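Local atomic coordinates of CaaX farnesyltransferase beta subunit Ram1 (Aspergillus fumigatus, PDB entry 4L9P), a protein that probably forms the peptide-binding, zinc-carrying subunit of a farnesyltransferase, which moves a farnesyl group from farnesyl diphosphate onto a cysteine near the C-terminus of target proteins. Residues P70-A74 / L75-P79; E78-L81 / I82-L85; Y335-I338 / A339-L342; I508-W511 / F512-S516. All blocks are in the same frame, centred on the assembly; numbering follows the deposited sequence. Where two conformers were deposited one is given.

Overall arrangement
Interactions 1 and 2 follow each other in the N-terminal loop before helix 89-105 and share Glu78 and Pro79; their centres lie 15 Å apart. Interaction 1 is a turn tied by backbone bonds and an arginine, whereas interaction 2 is a bend without a clear hydrogen bond of its own. Interaction 2 is a surface contact; the other three are partly buried. Interactions 1 and 2 border the alpha subunit, as does interaction 3, the capped start of helix 338-346 within the toroid. Interaction 4, on helix 502-513, meets no other protein chain; it combines a T-shaped aromatic pair with a salt bridge and lies opposite interactions 1 and 2 across the chain's centre.

Interaction 1. Residues P70-A74 / L75-P79; sequences PGIPA and LFREP
The carbonyl oxygen of Ile72 takes a hydrogen bond from Arg77, with NH1 standing 2.9 Å from O. The bond is nearly straight (162°), and the oxygen lies in the guanidinium plane while the donor lies in the carbonyl plane. A bend at chi3 (-23°) folds the arginine chain back over the turn to reach it. On the way CG of Arg77 passes the CG2 methyl of Ile72 at 3.6 Å, and Ala74 CA rests over one face of the guanidinium, 3.7 Å from CZ.

Under this arm the backbone makes a short 3-10 turn: Phe76 N donates to Pro73 O at 3.0 Å, and Arg77 N to Ala74 O at 2.9 Å. Pro73 and Phe76 lie side by side and point the same way, CD of the proline meeting the ring edge at CD2, 4.0 Å away. Both side chains also pack on Glu404 and Arg408 of helix 403-413, and Phe76 reaches Ile341 of the alpha subunit.

The contact thus pairs a greasy side, set against the fold and the partner subunit, with a polar strap. Arg77 spends one N-H on a backbone carbonyl, which ties the approach to the turn to its exit.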
loop_
_atom_site.group_PDB
_atom_site.type_symbol
_atom_site.label_atom_id
_atom_site.label_comp_id
_atom_site.label_asym_id
_atom_site.label_seq_id
_atom_site.Cartn_x
_atom_site.Cartn_y
_atom_site.Cartn_z
ATOM N N PRO B 70 -35.605 -2.297 6.369
ATOM C CA PRO B 70 -36.009 -1.851 5.030
ATOM C C PRO B 70 -35.046 -0.871 4.354
ATOM O O PRO B 70 -35.116 -0.673 3.130
ATOM C CB PRO B 70 -37.402 -1.210 5.288
ATOM C CG PRO B 70 -37.334 -0.799 6.740
ATOM C CD PRO B 70 -36.638 -1.956 7.379
ATOM N N GLY B 71 -34.129 -0.301 5.115
ATOM C CA GLY B 71 -33.222 0.682 4.532
ATOM C C GLY B 71 -31.963 0.062 3.901
ATOM O O GLY B 71 -31.088 0.816 3.444
ATOM N N ILE B 72 -31.897 -1.272 3.870
ATOM C CA ILE B 72 -30.697 -1.977 3.345
ATOM C C ILE B 72 -31.011 -2.517 1.964
ATOM O O ILE B 72 -31.815 -3.440 1.819
ATOM C CB ILE B 72 -30.289 -3.134 4.268
ATOM C CG1 ILE B 72 -30.076 -2.625 5.684
ATOM C CG2 ILE B 72 -28.972 -3.816 3.728
ATOM C CD1 ILE B 72 -29.869 -3.717 6.659
ATOM N N PRO B 73 -30.369 -1.970 0.917
ATOM C CA PRO B 73 -30.610 -2.427 -0.457
ATOM C C PRO B 73 -30.198 -3.884 -0.692
ATOM O O PRO B 73 -29.252 -4.375 -0.041
ATOM C CB PRO B 73 -29.686 -1.512 -1.284
ATOM C CG PRO B 73 -29.547 -0.305 -0.465
ATOM C CD PRO B 73 -29.517 -0.768 0.956
ATOM N N ALA B 74 -30.871 -4.552 -1.628
ATOM C CA ALA B 74 -30.544 -5.923 -1.972
ATOM C C ALA B 74 -29.061 -6.137 -2.325
ATOM O O ALA B 74 -28.529 -7.229 -2.095
ATOM C CB ALA B 74 -31.411 -6.373 -3.137
ATOM N N LEU B 75 -28.424 -5.110 -2.872
ATOM C CA LEU B 75 -27.015 -5.235 -3.295
ATOM C C LEU B 75 -26.143 -5.672 -2.108
ATOM O O LEU B 75 -25.103 -6.320 -2.301
ATOM C CB LEU B 75 -26.538 -3.843 -3.795
ATOM C CG LEU B 75 -25.088 -3.735 -4.265
ATOM C CD1 LEU B 75 -24.889 -4.649 -5.494
ATOM C CD2 LEU B 75 -24.782 -2.239 -4.624
ATOM N N PHE B 76 -26.534 -5.294 -0.891
ATOM C CA PHE B 76 -25.734 -5.621 0.297
ATOM C C PHE B 76 -26.268 -6.807 1.085
ATOM O O PHE B 76 -25.799 -7.082 2.193
ATOM C CB PHE B 76 -25.655 -4.375 1.191
ATOM C CG PHE B 76 -25.086 -3.217 0.475
ATOM C CD1 PHE B 76 -23.692 -3.206 0.229
ATOM C CD2 PHE B 76 -25.863 -2.154 0.025
ATOM C CE1 PHE B 76 -23.105 -2.144 -0.470
ATOM C CE2 PHE B 76 -25.275 -1.078 -0.652
ATOM C CZ PHE B 76 -23.919 -1.059 -0.906
ATOM N N ARG B 77 -27.227 -7.517 0.511
ATOM C CA ARG B 77 -27.878 -8.618 1.216
ATOM C C ARG B 77 -27.778 -9.953 0.516
ATOM O O ARG B 77 -28.324 -10.927 1.019
ATOM C CB ARG B 77 -29.374 -8.296 1.422
ATOM C CG ARG B 77 -29.593 -6.990 2.107
ATOM C CD ARG B 77 -31.084 -6.707 2.534
ATOM N NE ARG B 77 -31.967 -7.501 1.692
ATOM C CZ ARG B 77 -32.799 -7.049 0.761
ATOM N NH1 ARG B 77 -33.008 -5.756 0.580
ATOM N NH2 ARG B 77 -33.477 -7.928 0.039
ATOM N N GLU B 78 -27.111 -10.013 -0.638
ATOM C CA GLU B 78 -27.063 -11.239 -1.452
ATOM C C GLU B 78 -25.671 -11.301 -2.106
ATOM O O GLU B 78 -25.032 -10.274 -2.355
ATOM C CB GLU B 78 -28.106 -11.208 -2.580
ATOM C CG GLU B 78 -29.424 -10.639 -2.164
ATOM C CD GLU B 78 -30.399 -10.621 -3.319
ATOM O OE1 GLU B 78 -29.969 -10.891 -4.467
ATOM O OE2 GLU B 78 -31.580 -10.355 -3.080
ATOM N N PRO B 79 -25.174 -12.518 -2.353
ATOM C CA PRO B 79 -23.949 -12.638 -3.146
ATOM C C PRO B 79 -24.154 -12.114 -4.590
ATOM O O PRO B 79 -25.297 -11.901 -5.023
ATOM C CB PRO B 79 -23.668 -14.142 -3.126
ATOM C CG PRO B 79 -24.557 -14.714 -2.029
ATOM C CD PRO B 79 -25.762 -13.839 -2.025
#

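Interaction 2. Residues E78-L81 / I82-L85; sequences EPPL and IHDL
A chi1 of -89° and a chi2 of 91° swing the imidazole of His83 back along the chain toward Pro80, three residues earlier. Leu81 helps from the backbone: its helical psi of -40° breaks the extended run of Pro79 and Pro80, so the chain bends and His83 comes round to meet what it has just left.

His83 was modelled in two conformers; in one of them the carbonyl oxygen of Pro80 sits at the edge of the ring, near its plane. It is 3.0 Å from CE1, close for a carbon, and Pro80 O is likewise 3.0 Å from ND1. Because the side chain has an alternative position, that approach should be treated as doubtful in detail. The same ring corner touches both prolines: CE1 lies 3.8 Å from CB of Pro79 and 3.8 Å from CD of Pro80, whose side chain the imidazole crosses at a slant.

The loop borders the alpha subunit, where Leu81 packs on Lys337 of the alpha subunit and Ile82 on its Glu257. Asp84 makes the firmer link, a salt bridge to Arg195 of the alpha subunit and a hydrogen bond from the backbone N of its Glu257.

Chemically, the bend is a surface feature, probably stiffened by two proline rings, with light van der Waals contact to an imidazole modelled in two positions; the clear polar bonds of this region run across the subunit boundary.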
loop_
_atom_site.group_PDB
_atom_site.type_symbol
_atom_site.label_atom_id
_atom_site.label_comp_id
_atom_site.label_asym_id
_atom_site.label_seq_id
_atom_site.Cartn_x
_atom_site.Cartn_y
_atom_site.Cartn_z
ATOM N N GLU B 78 -27.111 -10.013 -0.638
ATOM C CA GLU B 78 -27.063 -11.239 -1.452
ATOM C C GLU B 78 -25.671 -11.301 -2.106
ATOM O O GLU B 78 -25.032 -10.274 -2.355
ATOM C CB GLU B 78 -28.106 -11.208 -2.580
ATOM C CG GLU B 78 -29.424 -10.639 -2.164
ATOM C CD GLU B 78 -30.399 -10.621 -3.319
ATOM O OE1 GLU B 78 -29.969 -10.891 -4.467
ATOM O OE2 GLU B 78 -31.580 -10.355 -3.080
ATOM N N PRO B 79 -25.174 -12.518 -2.353
ATOM C CA PRO B 79 -23.949 -12.638 -3.146
ATOM C C PRO B 79 -24.154 -12.114 -4.590
ATOM O O PRO B 79 -25.297 -11.901 -5.023
ATOM C CB PRO B 79 -23.668 -14.142 -3.126
ATOM C CG PRO B 79 -24.557 -14.714 -2.029
ATOM C CD PRO B 79 -25.762 -13.839 -2.025
ATOM N N PRO B 80 -23.048 -11.936 -5.353
ATOM C CA PRO B 80 -23.171 -11.455 -6.739
ATOM C C PRO B 80 -23.996 -12.404 -7.609
ATOM O O PRO B 80 -24.099 -13.578 -7.283
ATOM C CB PRO B 80 -21.714 -11.384 -7.217
ATOM C CG PRO B 80 -20.879 -11.191 -5.899
ATOM C CD PRO B 80 -21.641 -12.019 -4.873
ATOM N N LEU B 81 -24.575 -11.896 -8.690
ATOM C CA LEU B 81 -25.416 -12.706 -9.552
ATOM C C LEU B 81 -24.664 -13.788 -10.293
ATOM O O LEU B 81 -25.189 -14.885 -10.507
ATOM C CB LEU B 81 -26.052 -11.816 -10.616
ATOM C CG LEU B 81 -27.218 -10.945 -10.156
ATOM C CD1 LEU B 81 -27.817 -10.231 -11.382
ATOM C CD2 LEU B 81 -28.329 -11.750 -9.514
ATOM N N ILE B 82 -23.465 -13.456 -10.758
ATOM C CA ILE B 82 -22.745 -14.370 -11.632
ATOM C C ILE B 82 -21.914 -15.269 -10.772
ATOM O O ILE B 82 -21.143 -14.792 -9.906
ATOM C CB ILE B 82 -21.815 -13.631 -12.613
ATOM C CG1 ILE B 82 -22.627 -12.774 -13.596
ATOM C CG2 ILE B 82 -20.915 -14.641 -13.404
ATOM C CD1 ILE B 82 -21.720 -11.762 -14.337
ATOM N N HIS B 83 -22.013 -16.576 -10.956
ATOM C CA HIS B 83 -21.125 -17.454 -10.186
ATOM C C HIS B 83 -20.643 -18.612 -11.037
ATOM O O HIS B 83 -21.422 -19.435 -11.517
ATOM C CB HIS B 83 -21.787 -17.975 -8.899
ATOM C CG HIS B 83 -21.591 -17.087 -7.697
ATOM N ND1 HIS B 83 -22.475 -16.086 -7.351
ATOM C CD2 HIS B 83 -20.620 -17.069 -6.751
ATOM C CE1 HIS B 83 -22.059 -15.489 -6.252
ATOM N NE2 HIS B 83 -20.946 -16.076 -5.857
ATOM N N ASP B 84 -19.332 -18.650 -11.203
ATOM C CA ASP B 84 -18.627 -19.673 -11.969
ATOM C C ASP B 84 -18.811 -21.022 -11.285
ATOM O O ASP B 84 -18.875 -21.103 -10.076
ATOM C CB ASP B 84 -17.118 -19.425 -11.915
ATOM C CG ASP B 84 -16.609 -18.227 -12.786
ATOM O OD1 ASP B 84 -17.268 -17.795 -13.728
ATOM O OD2 ASP B 84 -15.463 -17.761 -12.522
ATOM N N LEU B 85 -18.824 -22.104 -12.048
ATOM C CA LEU B 85 -18.939 -23.413 -11.419
ATOM C C LEU B 85 -17.665 -23.896 -10.765
ATOM O O LEU B 85 -17.685 -24.641 -9.789
ATOM C CB LEU B 85 -19.308 -24.457 -12.459
ATOM C CG LEU B 85 -20.557 -24.130 -13.246
ATOM C CD1 LEU B 85 -20.798 -25.269 -14.269
ATOM C CD2 LEU B 85 -21.779 -23.975 -12.318
#

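Interaction 3. Residues Y335-I338 / A339-L342; sequences YMNI and ATLL
Thr340 OG1 and CG2 lie over one face of the Asn337 carboxamide, OG1 of Thr340 3.7 Å from CG of Asn337, the two side chains crossing at about a right angle. At another corner of the same flat group OD1 takes a weak capping bond from Ala339 N, 3.1 Å away and well bent (129°), and OD1 also touches the methyl CB of Ala339 at 3.3 Å. Asn337 stands at the N-cap position, and with CG anti to its backbone N (chi1 -175°) OD1 is brought within reach of Ala339 N.

Its backbone carbonyl opens the first turn. Leu341 N donates to Asn337 O at 3.1 Å, lying in the carbonyl plane, while Thr340 N adds a weak bond at 3.4 Å. One residue further, Leu342 N meets Ile338 O at 2.9 Å and nearly straight (168°). Beside that bond CG2 of Ile338 rests 4.2 Å from CG of Leu342.

The cap is held from before as well, by Gln296 OE1 accepting from Asn337 N. In the alpha-alpha toroid this start of helix 338-346 is wedged among its neighbours: Ile338 packs on helix 328-335 and, with Leu342, on helix 375-384, while Leu341 faces Leu319 of helix 312-323.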
loop_
_atom_site.group_PDB
_atom_site.type_symbol
_atom_site.label_atom_id
_atom_site.label_comp_id
_atom_site.label_asym_id
_atom_site.label_seq_id
_atom_site.Cartn_x
_atom_site.Cartn_y
_atom_site.Cartn_z
ATOM N N TYR B 335 2.503 10.935 -15.228
ATOM C CA TYR B 335 3.338 9.780 -14.859
ATOM C C TYR B 335 2.545 8.469 -14.756
ATOM O O TYR B 335 3.159 7.402 -14.703
ATOM C CB TYR B 335 4.114 10.079 -13.547
ATOM C CG TYR B 335 5.138 11.170 -13.780
ATOM C CD1 TYR B 335 6.331 10.916 -14.469
ATOM C CD2 TYR B 335 4.876 12.485 -13.370
ATOM C CE1 TYR B 335 7.227 11.952 -14.739
ATOM C CE2 TYR B 335 5.774 13.534 -13.603
ATOM C CZ TYR B 335 6.938 13.239 -14.290
ATOM O OH TYR B 335 7.841 14.249 -14.542
ATOM N N MET B 336 1.220 8.536 -14.694
ATOM C CA MET B 336 0.409 7.336 -14.674
ATOM C C MET B 336 -0.558 7.353 -15.828
ATOM O O MET B 336 -1.055 8.419 -16.231
ATOM C CB MET B 336 -0.430 7.282 -13.365
ATOM C CG MET B 336 0.471 7.219 -12.126
ATOM S SD MET B 336 1.294 5.551 -12.079
ATOM C CE MET B 336 2.517 5.884 -10.816
ATOM N N ASN B 337 -0.848 6.161 -16.348
ATOM C CA ASN B 337 -1.917 5.992 -17.325
ATOM C C ASN B 337 -3.238 5.977 -16.524
ATOM O O ASN B 337 -3.570 4.970 -15.899
ATOM C CB ASN B 337 -1.734 4.680 -18.104
ATOM C CG ASN B 337 -2.773 4.542 -19.197
ATOM O OD1 ASN B 337 -3.665 5.348 -19.273
ATOM N ND2 ASN B 337 -2.650 3.528 -20.047
ATOM N N ILE B 338 -3.983 7.083 -16.516
ATOM C CA ILE B 338 -5.213 7.142 -15.749
ATOM C C ILE B 338 -6.284 6.218 -16.346
ATOM O O ILE B 338 -7.127 5.695 -15.609
ATOM C CB ILE B 338 -5.681 8.627 -15.528
ATOM C CG1 ILE B 338 -4.661 9.316 -14.610
ATOM C CG2 ILE B 338 -7.042 8.664 -14.860
ATOM C CD1 ILE B 338 -4.847 10.801 -14.414
ATOM N N ALA B 339 -6.224 5.958 -17.656
ATOM C CA ALA B 339 -7.204 5.062 -18.288
ATOM C C ALA B 339 -7.227 3.648 -17.784
ATOM O O ALA B 339 -8.259 2.971 -17.876
ATOM C CB ALA B 339 -6.933 5.009 -19.828
ATOM N N THR B 340 -6.068 3.176 -17.299
ATOM C CA THR B 340 -6.035 1.873 -16.695
ATOM C C THR B 340 -6.087 1.952 -15.148
ATOM O O THR B 340 -6.654 1.051 -14.519
ATOM C CB THR B 340 -4.771 1.089 -17.079
ATOM O OG1 THR B 340 -3.618 1.886 -16.745
ATOM C CG2 THR B 340 -4.757 0.683 -18.582
ATOM N N LEU B 341 -5.525 3.024 -14.552
ATOM C CA LEU B 341 -5.572 3.183 -13.107
ATOM C C LEU B 341 -7.005 3.260 -12.609
ATOM O O LEU B 341 -7.358 2.637 -11.618
ATOM C CB LEU B 341 -4.791 4.421 -12.702
ATOM C CG LEU B 341 -4.851 4.759 -11.225
ATOM C CD1 LEU B 341 -4.290 3.659 -10.325
ATOM C CD2 LEU B 341 -4.110 6.069 -10.979
ATOM N N LEU B 342 -7.825 4.069 -13.287
ATOM C CA LEU B 342 -9.193 4.291 -12.760
ATOM C C LEU B 342 -10.049 3.002 -12.649
ATOM O O LEU B 342 -10.602 2.734 -11.598
ATOM C CB LEU B 342 -9.920 5.344 -13.612
ATOM C CG LEU B 342 -10.251 6.652 -13.100
ATOM C CD1 LEU B 342 -11.226 7.229 -14.203
ATOM C CD2 LEU B 342 -10.952 6.639 -11.790
#

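Interaction 4. Residues I508-W511 / F512-S516; sequences IRVW and FENQS
Trp511 and Phe512 make the tight part of this contact, a T-shaped pair between adjacent residues: the tryptophan directs the edge of its six-membered ring at the phenylalanine face, with the planes at 89° and the centroids 4.9 Å apart. CZ3 of Trp511 comes within 3.4 Å of CE1 of Phe512. At the edge of the phenylalanine ring, CG1 of Ile508 meets CE2 at 3.5 Å.

Gln515 lies flat over a face of the indole, its amide only 14° from parallel. The chain, bent at chi2 (-50°), sets CG 3.6 Å from the centroid of the six-membered ring as a CH-pi contact and brings NE2 within 2.8 Å of Trp511 O for a hydrogen bond.

Away from the rings, Arg509 NE and Glu513 OE2 form a salt bridge at 2.7 Å. Arg509 NH2 adds a weaker bond to the same oxygen. Ser456 OG bonds both OE2 of Glu513 and NH2 of Arg509, while Ser457 N donates to OE1, the other carboxylate oxygen. The looser side belongs to exposed Asn514, which lies alongside partly exposed Val510. ND2 of Asn514 reaches Val510 O at 2.9 Å, but the backbone N of Asn514 makes just weak bonds to the carbonyls of Val510 and Trp511.

Backbone bonds such as Glu513 N to Arg509 O (2.8 Å) and the i to i+4 salt bridge are characteristic of an alpha-helix. Here the amides of Asn514 and Gln515 bond to carbonyls of the last turn as helix 502-513 ends, with Ile508 and Trp511 laid against helix 216-221.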
loop_
_atom_site.group_PDB
_atom_site.type_symbol
_atom_site.label_atom_id
_atom_site.label_comp_id
_atom_site.label_asym_id
_atom_site.label_seq_id
_atom_site.Cartn_x
_atom_site.Cartn_y
_atom_site.Cartn_z
ATOM N N ILE B 508 2.990 22.150 11.605
ATOM C CA ILE B 508 4.359 21.706 11.646
ATOM C C ILE B 508 5.147 22.241 10.460
ATOM O O ILE B 508 6.280 22.690 10.639
ATOM C CB ILE B 508 4.451 20.172 11.796
ATOM C CG1 ILE B 508 5.904 19.770 12.176
ATOM C CG2 ILE B 508 3.973 19.449 10.513
ATOM C CD1 ILE B 508 6.025 18.262 12.586
ATOM N N ARG B 509 4.563 22.205 9.276
ATOM C CA ARG B 509 5.269 22.712 8.081
ATOM C C ARG B 509 5.600 24.205 8.248
ATOM O O ARG B 509 6.725 24.631 7.949
ATOM C CB ARG B 509 4.379 22.527 6.829
ATOM C CG ARG B 509 4.884 23.230 5.572
ATOM C CD ARG B 509 6.214 22.674 5.048
ATOM N NE ARG B 509 6.593 23.431 3.879
ATOM C CZ ARG B 509 7.356 23.001 2.879
ATOM N NH1 ARG B 509 7.845 21.757 2.863
ATOM N NH2 ARG B 509 7.616 23.845 1.854
ATOM N N VAL B 510 4.622 24.986 8.721
ATOM C CA VAL B 510 4.844 26.418 8.822
ATOM C C VAL B 510 5.873 26.712 9.898
ATOM O O VAL B 510 6.738 27.591 9.708
ATOM C CB VAL B 510 3.515 27.137 9.109
ATOM C CG1 VAL B 510 3.778 28.635 9.504
ATOM C CG2 VAL B 510 2.606 27.072 7.884
ATOM N N TRP B 511 5.842 25.968 10.999
ATOM C CA TRP B 511 6.858 26.167 12.039
ATOM C C TRP B 511 8.254 25.930 11.480
ATOM O O TRP B 511 9.190 26.737 11.698
ATOM C CB TRP B 511 6.618 25.269 13.272
ATOM C CG TRP B 511 7.532 25.612 14.462
ATOM C CD1 TRP B 511 7.303 26.603 15.420
ATOM C CD2 TRP B 511 8.796 25.015 14.816
ATOM N NE1 TRP B 511 8.324 26.617 16.335
ATOM C CE2 TRP B 511 9.267 25.682 15.976
ATOM C CE3 TRP B 511 9.574 24.003 14.264
ATOM C CZ2 TRP B 511 10.470 25.334 16.602
ATOM C CZ3 TRP B 511 10.779 23.666 14.881
ATOM C CH2 TRP B 511 11.211 24.326 16.029
ATOM N N PHE B 512 8.400 24.827 10.750
ATOM C CA PHE B 512 9.718 24.535 10.206
ATOM C C PHE B 512 10.151 25.499 9.121
ATOM O O PHE B 512 11.341 25.851 9.059
ATOM C CB PHE B 512 9.818 23.073 9.741
ATOM C CG PHE B 512 10.082 22.122 10.872
ATOM C CD1 PHE B 512 11.308 22.104 11.485
ATOM C CD2 PHE B 512 9.098 21.297 11.357
ATOM C CE1 PHE B 512 11.556 21.261 12.575
ATOM C CE2 PHE B 512 9.343 20.470 12.464
ATOM C CZ PHE B 512 10.587 20.432 13.041
ATOM N N GLU B 513 9.210 25.953 8.286
ATOM C CA GLU B 513 9.525 26.979 7.289
ATOM C C GLU B 513 10.119 28.235 7.898
ATOM O O GLU B 513 10.897 28.960 7.241
ATOM C CB GLU B 513 8.280 27.372 6.490
ATOM C CG GLU B 513 7.971 26.394 5.413
ATOM C CD GLU B 513 6.783 26.862 4.550
ATOM O OE1 GLU B 513 6.218 27.977 4.742
ATOM O OE2 GLU B 513 6.445 26.151 3.611
ATOM N N ASN B 514 9.733 28.498 9.139
ATOM C CA ASN B 514 10.184 29.696 9.812
ATOM C C ASN B 514 11.411 29.495 10.669
ATOM O O ASN B 514 11.878 30.419 11.365
ATOM C CB ASN B 514 9.036 30.294 10.611
ATOM C CG ASN B 514 8.104 31.024 9.734
ATOM O OD1 ASN B 514 8.401 32.115 9.258
ATOM N ND2 ASN B 514 6.958 30.469 9.529
ATOM N N GLN B 515 11.965 28.288 10.626
ATOM C CA GLN B 515 13.234 28.035 11.326
ATOM C C GLN B 515 14.377 27.967 10.324
ATOM O O GLN B 515 14.294 27.283 9.278
ATOM C CB GLN B 515 13.232 26.721 12.097
ATOM C CG GLN B 515 12.007 26.470 12.984
ATOM C CD GLN B 515 11.663 27.627 13.907
ATOM O OE1 GLN B 515 12.506 28.086 14.684
ATOM N NE2 GLN B 515 10.392 28.093 13.845
ATOM N N SER B 516 15.480 28.654 10.634
ATOM C CA SER B 516 16.630 28.483 9.748
ATOM C C SER B 516 17.164 27.060 9.832
ATOM O O SER B 516 17.096 26.390 10.887
ATOM C CB SER B 516 17.729 29.483 10.069
ATOM O OG SER B 516 17.947 29.498 11.466
#